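Local atomic coordinates of proline iminopeptidase-related protein (Thermus thermophilus, PDB entry 2YYS), a protein that is of unknown function but is probably a peptidase of the alpha/beta hydrolase fold. Residues W133-A145 with E156-L170. Numbering follows the deposited sequence.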
ATOM      1  N   TRP A 133      -8.523 -13.947   4.358  1.00 17.94           N
ATOM      2  CA  TRP A 133      -9.261 -13.908   3.090  1.00 17.93           C
ATOM      3  C   TRP A 133      -8.308 -14.068   1.899  1.00 18.19           C
ATOM      4  O   TRP A 133      -8.568 -14.847   0.987  1.00 17.80           O
ATOM      5  CB  TRP A 133     -10.053 -12.596   2.963  1.00 17.95           C
ATOM      6  CG  TRP A 133     -10.784 -12.459   1.669  1.00 17.19           C
ATOM      7  CD1 TRP A 133     -11.998 -13.011   1.344  1.00 16.82           C
ATOM      8  CD2 TRP A 133     -10.344 -11.746   0.503  1.00 15.99           C
ATOM      9  NE1 TRP A 133     -12.339 -12.678   0.053  1.00 16.16           N
ATOM     10  CE2 TRP A 133     -11.342 -11.907  -0.490  1.00 15.57           C
ATOM     11  CE3 TRP A 133      -9.208 -10.975   0.197  1.00 16.42           C
ATOM     12  CZ2 TRP A 133     -11.237 -11.331  -1.759  1.00 14.51           C
ATOM     13  CZ3 TRP A 133      -9.101 -10.404  -1.068  1.00 14.99           C
ATOM     14  CH2 TRP A 133     -10.115 -10.585  -2.032  1.00 14.53           C
ATOM     15  N   LEU A 134      -7.199 -13.334   1.915  1.00 18.71           N
ATOM     16  CA  LEU A 134      -6.205 -13.430   0.847  1.00 18.84           C
ATOM     17  C   LEU A 134      -5.630 -14.832   0.736  1.00 19.01           C
ATOM     18  O   LEU A 134      -5.384 -15.324  -0.369  1.00 18.52           O
ATOM     19  CB  LEU A 134      -5.083 -12.411   1.063  1.00 18.81           C
ATOM     20  CG  LEU A 134      -3.965 -12.321   0.018  1.00 18.56           C
ATOM     21  CD1 LEU A 134      -4.515 -12.183  -1.403  1.00 18.63           C
ATOM     22  CD2 LEU A 134      -3.033 -11.158   0.327  1.00 18.04           C
ATOM     23  N   ALA A 135      -5.427 -15.480   1.883  1.00 19.36           N
ATOM     24  CA  ALA A 135      -4.886 -16.839   1.910  1.00 19.35           C
ATOM     25  C   ALA A 135      -5.886 -17.829   1.299  1.00 19.17           C
ATOM     26  O   ALA A 135      -5.512 -18.732   0.571  1.00 19.89           O
ATOM     27  CB  ALA A 135      -4.526 -17.243   3.337  1.00 19.56           C
ATOM     28  N   ALA A 136      -7.158 -17.653   1.609  1.00 19.11           N
ATOM     29  CA  ALA A 136      -8.219 -18.418   0.974  1.00 19.29           C
ATOM     30  C   ALA A 136      -8.186 -18.227  -0.546  1.00 19.21           C
ATOM     31  O   ALA A 136      -8.342 -19.188  -1.278  1.00 18.89           O
ATOM     32  CB  ALA A 136      -9.584 -18.017   1.535  1.00 18.85           C
ATOM     33  N   ARG A 137      -7.948 -16.997  -1.012  1.00 19.28           N
ATOM     34  CA  ARG A 137      -7.896 -16.718  -2.452  1.00 19.48           C
ATOM     35  C   ARG A 137      -6.706 -17.371  -3.146  1.00 20.03           C
ATOM     36  O   ARG A 137      -6.827 -17.805  -4.284  1.00 19.96           O
ATOM     37  CB  ARG A 137      -7.882 -15.218  -2.747  1.00 19.58           C
ATOM     38  CG  ARG A 137      -9.035 -14.445  -2.147  1.00 19.25           C
ATOM     39  CD  ARG A 137     -10.344 -14.565  -2.884  1.00 19.04           C
ATOM     40  NE  ARG A 137     -11.004 -15.857  -2.743  1.00 19.61           N
ATOM     41  CZ  ARG A 137     -11.563 -16.324  -1.629  1.00 20.40           C
ATOM     42  NH1 ARG A 137     -11.506 -15.635  -0.494  1.00 21.34           N
ATOM     43  NH2 ARG A 137     -12.178 -17.504  -1.650  1.00 19.83           N
ATOM     44  N   LEU A 138      -5.559 -17.415  -2.473  1.00 20.57           N
ATOM     45  CA  LEU A 138      -4.377 -18.094  -2.993  1.00 21.21           C
ATOM     46  C   LEU A 138      -4.641 -19.603  -3.121  1.00 21.54           C
ATOM     47  O   LEU A 138      -4.330 -20.220  -4.140  1.00 21.31           O
ATOM     48  CB  LEU A 138      -3.174 -17.834  -2.080  1.00 21.27           C
ATOM     49  CG  LEU A 138      -2.636 -16.403  -2.165  1.00 22.22           C
ATOM     50  CD1 LEU A 138      -1.732 -16.095  -1.003  1.00 23.44           C
ATOM     51  CD2 LEU A 138      -1.887 -16.182  -3.480  1.00 23.66           C
ATOM     52  N   ALA A 139      -5.241 -20.176  -2.086  1.00 21.94           N
ATOM     53  CA  ALA A 139      -5.542 -21.599  -2.070  1.00 22.47           C
ATOM     54  C   ALA A 139      -6.541 -21.918  -3.182  1.00 22.50           C
ATOM     55  O   ALA A 139      -6.391 -22.897  -3.895  1.00 22.13           O
ATOM     56  CB  ALA A 139      -6.101 -22.004  -0.717  1.00 22.39           C
ATOM     57  N   GLU A 140      -7.550 -21.065  -3.310  1.00 22.64           N
ATOM     58  CA  GLU A 140      -8.545 -21.140  -4.381  1.00 23.10           C
ATOM     59  C   GLU A 140      -7.903 -21.042  -5.762  1.00 23.51           C
ATOM     60  O   GLU A 140      -8.269 -21.778  -6.665  1.00 23.99           O
ATOM     61  CB  GLU A 140      -9.564 -20.014  -4.187  1.00 23.35           C
ATOM     62  CG  GLU A 140     -10.587 -19.818  -5.288  1.00 22.75           C
ATOM     63  CD  GLU A 140     -11.523 -18.686  -4.957  1.00 23.21           C
ATOM     64  OE1 GLU A 140     -11.172 -17.525  -5.285  1.00 22.21           O
ATOM     65  OE2 GLU A 140     -12.589 -18.950  -4.343  1.00 22.10           O
ATOM     66  N   ALA A 141      -6.933 -20.150  -5.917  1.00 23.88           N
ATOM     67  CA  ALA A 141      -6.246 -19.976  -7.188  1.00 24.55           C
ATOM     68  C   ALA A 141      -5.423 -21.195  -7.558  1.00 25.09           C
ATOM     69  O   ALA A 141      -5.178 -21.433  -8.730  1.00 25.15           O
ATOM     70  CB  ALA A 141      -5.358 -18.733  -7.157  1.00 24.49           C
ATOM     71  N   ALA A 142      -4.994 -21.953  -6.550  1.00 25.90           N
ATOM     72  CA  ALA A 142      -4.212 -23.171  -6.751  1.00 26.30           C
ATOM     73  C   ALA A 142      -5.091 -24.425  -6.923  1.00 26.59           C
ATOM     74  O   ALA A 142      -4.569 -25.528  -6.986  1.00 26.73           O
ATOM     75  CB  ALA A 142      -3.261 -23.363  -5.578  1.00 26.47           C
ATOM     76  N   GLY A 143      -6.412 -24.253  -6.966  1.00 26.67           N
ATOM     77  CA  GLY A 143      -7.343 -25.357  -7.163  1.00 27.03           C
ATOM     78  C   GLY A 143      -7.808 -26.082  -5.903  1.00 27.23           C
ATOM     79  O   GLY A 143      -8.348 -27.179  -5.991  1.00 27.34           O
ATOM     80  N   LEU A 144      -7.628 -25.457  -4.741  1.00 27.66           N
ATOM     81  CA  LEU A 144      -7.947 -26.065  -3.452  1.00 27.68           C
ATOM     82  C   LEU A 144      -9.168 -25.432  -2.820  1.00 27.72           C
ATOM     83  O   LEU A 144      -9.445 -24.251  -3.024  1.00 27.13           O
ATOM     84  CB  LEU A 144      -6.781 -25.897  -2.475  1.00 27.90           C
ATOM     85  CG  LEU A 144      -5.436 -26.446  -2.927  1.00 29.32           C
ATOM     86  CD1 LEU A 144      -4.344 -25.998  -1.979  1.00 30.03           C
ATOM     87  CD2 LEU A 144      -5.509 -27.976  -2.995  1.00 31.05           C
ATOM     88  N   ALA A 145      -9.881 -26.237  -2.043  1.00 27.94           N
ATOM     89  CA  ALA A 145     -10.919 -25.762  -1.150  1.00 28.30           C
ATOM     90  C   ALA A 145     -10.219 -25.151   0.051  1.00 28.56           C
ATOM     91  O   ALA A 145      -9.410 -25.828   0.688  1.00 28.68           O
ATOM     92  CB  ALA A 145     -11.805 -26.915  -0.706  1.00 28.58           C
ATOM     93  N   GLU A 156      -0.396 -24.929   1.862  1.00 33.62           N
ATOM     94  CA  GLU A 156      -0.928 -25.888   0.895  1.00 33.58           C
ATOM     95  C   GLU A 156      -0.948 -25.346  -0.548  1.00 33.01           C
ATOM     96  O   GLU A 156      -0.744 -26.098  -1.500  1.00 31.94           O
ATOM     97  CB  GLU A 156      -2.330 -26.350   1.320  1.00 33.82           C
ATOM     98  CG  GLU A 156      -2.342 -27.173   2.609  1.00 35.24           C
ATOM     99  CD  GLU A 156      -1.505 -28.439   2.510  1.00 36.31           C
ATOM    100  OE1 GLU A 156      -1.747 -29.229   1.577  1.00 35.98           O
ATOM    101  OE2 GLU A 156      -0.605 -28.633   3.359  1.00 38.11           O
ATOM    102  N   ALA A 157      -1.204 -24.050  -0.694  1.00 32.76           N
ATOM    103  CA  ALA A 157      -1.136 -23.383  -1.987  1.00 32.83           C
ATOM    104  C   ALA A 157       0.288 -23.429  -2.540  1.00 33.49           C
ATOM    105  O   ALA A 157       0.479 -23.705  -3.723  1.00 32.43           O
ATOM    106  CB  ALA A 157      -1.596 -21.950  -1.872  1.00 32.65           C
ATOM    107  N   LEU A 158       1.272 -23.180  -1.666  1.00 34.63           N
ATOM    108  CA  LEU A 158       2.676 -23.079  -2.060  1.00 35.67           C
ATOM    109  C   LEU A 158       3.320 -24.439  -2.308  1.00 36.51           C
ATOM    110  O   LEU A 158       4.389 -24.511  -2.902  1.00 36.62           O
ATOM    111  CB  LEU A 158       3.477 -22.273  -1.029  1.00 35.82           C
ATOM    112  CG  LEU A 158       3.078 -20.794  -0.829  1.00 37.53           C
ATOM    113  CD1 LEU A 158       4.178 -19.997  -0.104  1.00 38.56           C
ATOM    114  CD2 LEU A 158       2.696 -20.093  -2.134  1.00 37.85           C
ATOM    115  N   LYS A 159       2.663 -25.511  -1.875  1.00 37.58           N
ATOM    116  CA  LYS A 159       3.074 -26.860  -2.255  1.00 38.38           C
ATOM    117  C   LYS A 159       2.749 -27.119  -3.726  1.00 38.45           C
ATOM    118  O   LYS A 159       3.471 -27.848  -4.402  1.00 38.63           O
ATOM    119  CB  LYS A 159       2.369 -27.913  -1.390  1.00 38.83           C
ATOM    120  CG  LYS A 159       2.981 -28.123  -0.004  1.00 40.61           C
ATOM    121  CD  LYS A 159       2.377 -29.368   0.674  1.00 42.73           C
ATOM    122  CE  LYS A 159       2.627 -29.390   2.183  1.00 43.92           C
ATOM    123  NZ  LYS A 159       1.662 -30.299   2.876  1.00 44.79           N
ATOM    124  N   ARG A 160       1.654 -26.533  -4.208  1.00 38.19           N
ATOM    125  CA  ARG A 160       1.191 -26.762  -5.579  1.00 38.08           C
ATOM    126  C   ARG A 160       1.873 -25.848  -6.593  1.00 37.04           C
ATOM    127  O   ARG A 160       2.224 -26.284  -7.686  1.00 36.60           O
ATOM    128  CB  ARG A 160      -0.333 -26.609  -5.656  1.00 38.60           C
ATOM    129  CG  ARG A 160      -1.076 -27.720  -4.921  1.00 41.53           C
ATOM    130  CD  ARG A 160      -2.556 -27.841  -5.265  1.00 45.55           C
ATOM    131  NE  ARG A 160      -2.849 -28.990  -6.125  1.00 49.94           N
ATOM    132  CZ  ARG A 160      -4.044 -29.272  -6.658  1.00 53.34           C
ATOM    133  NH1 ARG A 160      -5.102 -28.502  -6.430  1.00 53.68           N
ATOM    134  NH2 ARG A 160      -4.178 -30.341  -7.439  1.00 55.69           N
ATOM    135  N   GLU A 161       2.059 -24.583  -6.227  1.00 36.04           N
ATOM    136  CA  GLU A 161       2.659 -23.600  -7.123  1.00 35.25           C
ATOM    137  C   GLU A 161       3.518 -22.606  -6.367  1.00 34.15           C
ATOM    138  O   GLU A 161       3.295 -22.363  -5.190  1.00 33.65           O
ATOM    139  CB  GLU A 161       1.570 -22.837  -7.876  1.00 35.38           C
ATOM    140  CG  GLU A 161       0.602 -23.727  -8.641  1.00 36.27           C
ATOM    141  CD  GLU A 161      -0.231 -22.951  -9.632  1.00 37.62           C
ATOM    142  OE1 GLU A 161       0.366 -22.250 -10.471  1.00 37.94           O
ATOM    143  OE2 GLU A 161      -1.477 -23.034  -9.567  1.00 40.02           O
ATOM    144  N   GLU A 162       4.498 -22.029  -7.058  1.00 33.22           N
ATOM    145  CA  GLU A 162       5.328 -20.962  -6.501  1.00 32.86           C
ATOM    146  C   GLU A 162       4.486 -19.712  -6.185  1.00 31.38           C
ATOM    147  O   GLU A 162       3.518 -19.427  -6.888  1.00 30.60           O
ATOM    148  CB  GLU A 162       6.456 -20.601  -7.484  1.00 33.57           C
ATOM    149  CG  GLU A 162       7.596 -21.620  -7.554  1.00 36.52           C
ATOM    150  CD  GLU A 162       8.362 -21.719  -6.242  1.00 41.08           C
ATOM    151  OE1 GLU A 162       8.872 -20.676  -5.762  1.00 44.15           O
ATOM    152  OE2 GLU A 162       8.442 -22.832  -5.681  1.00 43.65           O
ATOM    153  N   PRO A 163       4.848 -18.971  -5.138  1.00 30.16           N
ATOM    154  CA  PRO A 163       4.115 -17.743  -4.788  1.00 29.54           C
ATOM    155  C   PRO A 163       4.017 -16.748  -5.941  1.00 28.59           C
ATOM    156  O   PRO A 163       2.941 -16.208  -6.162  1.00 28.17           O
ATOM    157  CB  PRO A 163       4.905 -17.153  -3.604  1.00 29.65           C
ATOM    158  CG  PRO A 163       6.167 -17.958  -3.468  1.00 30.11           C
ATOM    159  CD  PRO A 163       5.952 -19.251  -4.201  1.00 30.31           C
ATOM    160  N   LYS A 164       5.101 -16.529  -6.679  1.00 27.83           N
ATOM    161  CA  LYS A 164       5.067 -15.576  -7.793  1.00 27.44           C
ATOM    162  C   LYS A 164       3.984 -15.938  -8.816  1.00 26.61           C
ATOM    163  O   LYS A 164       3.255 -15.066  -9.275  1.00 26.11           O
ATOM    164  CB  LYS A 164       6.424 -15.475  -8.488  1.00 27.69           C
ATOM    165  CG  LYS A 164       6.451 -14.472  -9.650  1.00 28.80           C
ATOM    166  CD  LYS A 164       7.826 -14.416 -10.325  1.00 29.37           C
ATOM    167  CE  LYS A 164       7.897 -13.297 -11.379  1.00 29.34           C
ATOM    168  NZ  LYS A 164       6.973 -13.499 -12.539  1.00 26.73           N
ATOM    169  N   ALA A 165       3.886 -17.220  -9.169  1.00 25.58           N
ATOM    170  CA  ALA A 165       2.871 -17.670 -10.116  1.00 25.18           C
ATOM    171  C   ALA A 165       1.444 -17.403  -9.610  1.00 24.40           C
ATOM    172  O   ALA A 165       0.576 -16.991 -10.375  1.00 24.21           O
ATOM    173  CB  ALA A 165       3.060 -19.164 -10.441  1.00 25.42           C
ATOM    174  N   LEU A 166       1.199 -17.635  -8.323  1.00 23.91           N
ATOM    175  CA  LEU A 166      -0.132 -17.418  -7.769  1.00 23.53           C
ATOM    176  C   LEU A 166      -0.451 -15.931  -7.665  1.00 22.63           C
ATOM    177  O   LEU A 166      -1.517 -15.498  -8.074  1.00 21.70           O
ATOM    178  CB  LEU A 166      -0.268 -18.079  -6.403  1.00 23.61           C
ATOM    179  CG  LEU A 166      -0.246 -19.605  -6.382  1.00 25.36           C
ATOM    180  CD1 LEU A 166      -0.235 -20.088  -4.938  1.00 26.50           C
ATOM    181  CD2 LEU A 166      -1.417 -20.210  -7.120  1.00 25.62           C
ATOM    182  N   PHE A 167       0.465 -15.151  -7.107  1.00 22.45           N
ATOM    183  CA  PHE A 167       0.236 -13.711  -6.974  1.00 22.45           C
ATOM    184  C   PHE A 167       0.110 -13.047  -8.350  1.00 22.25           C
ATOM    185  O   PHE A 167      -0.686 -12.136  -8.511  1.00 21.43           O
ATOM    186  CB  PHE A 167       1.326 -13.031  -6.123  1.00 22.51           C
ATOM    187  CG  PHE A 167       1.079 -13.113  -4.629  1.00 23.15           C
ATOM    188  CD1 PHE A 167       0.065 -12.371  -4.030  1.00 24.36           C
ATOM    189  CD2 PHE A 167       1.857 -13.935  -3.827  1.00 23.75           C
ATOM    190  CE1 PHE A 167      -0.164 -12.451  -2.656  1.00 23.35           C
ATOM    191  CE2 PHE A 167       1.634 -14.016  -2.456  1.00 24.69           C
ATOM    192  CZ  PHE A 167       0.627 -13.276  -1.870  1.00 24.45           C
ATOM    193  N   ASP A 168       0.860 -13.527  -9.344  1.00 22.29           N
ATOM    194  CA  ASP A 168       0.811 -12.952 -10.696  1.00 22.77           C
ATOM    195  C   ASP A 168      -0.600 -13.112 -11.294  1.00 22.60           C
ATOM    196  O   ASP A 168      -1.127 -12.203 -11.938  1.00 21.72           O
ATOM    197  CB  ASP A 168       1.824 -13.630 -11.639  1.00 22.88           C
ATOM    198  CG  ASP A 168       3.259 -13.068 -11.520  1.00 24.24           C
ATOM    199  OD1 ASP A 168       3.514 -12.102 -10.759  1.00 23.48           O
ATOM    200  OD2 ASP A 168       4.208 -13.562 -12.184  1.00 25.45           O
ATOM    201  N   ARG A 169      -1.201 -14.275 -11.057  1.00 22.60           N
ATOM    202  CA  ARG A 169      -2.555 -14.563 -11.536  1.00 23.19           C
ATOM    203  C   ARG A 169      -3.593 -13.640 -10.888  1.00 21.63           C
ATOM    204  O   ARG A 169      -4.470 -13.089 -11.566  1.00 21.74           O
ATOM    205  CB  ARG A 169      -2.904 -16.024 -11.256  1.00 23.84           C
ATOM    206  CG  ARG A 169      -3.800 -16.653 -12.280  1.00 28.00           C
ATOM    207  CD  ARG A 169      -3.946 -18.177 -12.118  1.00 31.59           C
ATOM    208  NE  ARG A 169      -2.656 -18.812 -12.331  1.00 32.81           N
ATOM    209  CZ  ARG A 169      -2.166 -19.834 -11.641  1.00 33.37           C
ATOM    210  NH1 ARG A 169      -2.843 -20.423 -10.659  1.00 33.40           N
ATOM    211  NH2 ARG A 169      -0.965 -20.279 -11.960  1.00 34.06           N
ATOM    212  N   LEU A 170      -3.486 -13.474  -9.576  1.00 20.05           N
ATOM    213  CA  LEU A 170      -4.373 -12.576  -8.840  1.00 19.16           C
ATOM    214  C   LEU A 170      -4.164 -11.116  -9.254  1.00 18.13           C
ATOM    215  O   LEU A 170      -5.118 -10.365  -9.419  1.00 16.58           O
ATOM    216  CB  LEU A 170      -4.158 -12.736  -7.331  1.00 19.16           C
ATOM    217  CG  LEU A 170      -4.431 -14.128  -6.766  1.00 19.09           C
ATOM    218  CD1 LEU A 170      -4.272 -14.109  -5.260  1.00 20.05           C
ATOM    219  CD2 LEU A 170      -5.824 -14.638  -7.133  1.00 19.25           C
TER
HETATM  220  O   HOH W   1      -2.308 -25.424  -8.465  1.00 35.82           O
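Leu138 drives its branched end between Leu166, Phe167 and Leu170: CD2 sits over the centre of one face of the Phe167 ring, 4.1 Å from the centroid and 6° off the normal, a CH-pi contact. The same methyl meets Leu170 CD1 at 3.6 Å, the two leucine side chains crossing at about a right angle, while Leu134 CD2 approaches the ring at its edge. With CG beside the backbone N (chi1 -72°), the Leu138 branch turns to these partners, and CD1 meets Phe167 CZ at 3.8 Å. Alanines suit the closest backbones: Ala157 CB lies 4.0 Å from Ala139 CA. Ala142 CB fits against Leu166 CD2. Gly143 tolerates the positive phi of the Schellman motif ending helix 131-141. Beyond it, Leu144 CD2 lies 3.5 Å from Arg160 NH1. Arg169 grips Glu161 end-on, NH2 to the syn lone pair of OE1 at 2.8 Å, and a water joins Glu161 OE2 to Ala142 O. Were Glu161 an alanine, the Arg169 guanidinium would probably be freer to turn and the water would lose one acceptor. Residues 133-141 and 163-170 run at 102° to each other in the helical cap inserted after a core strand, as in many alpha/beta hydrolases.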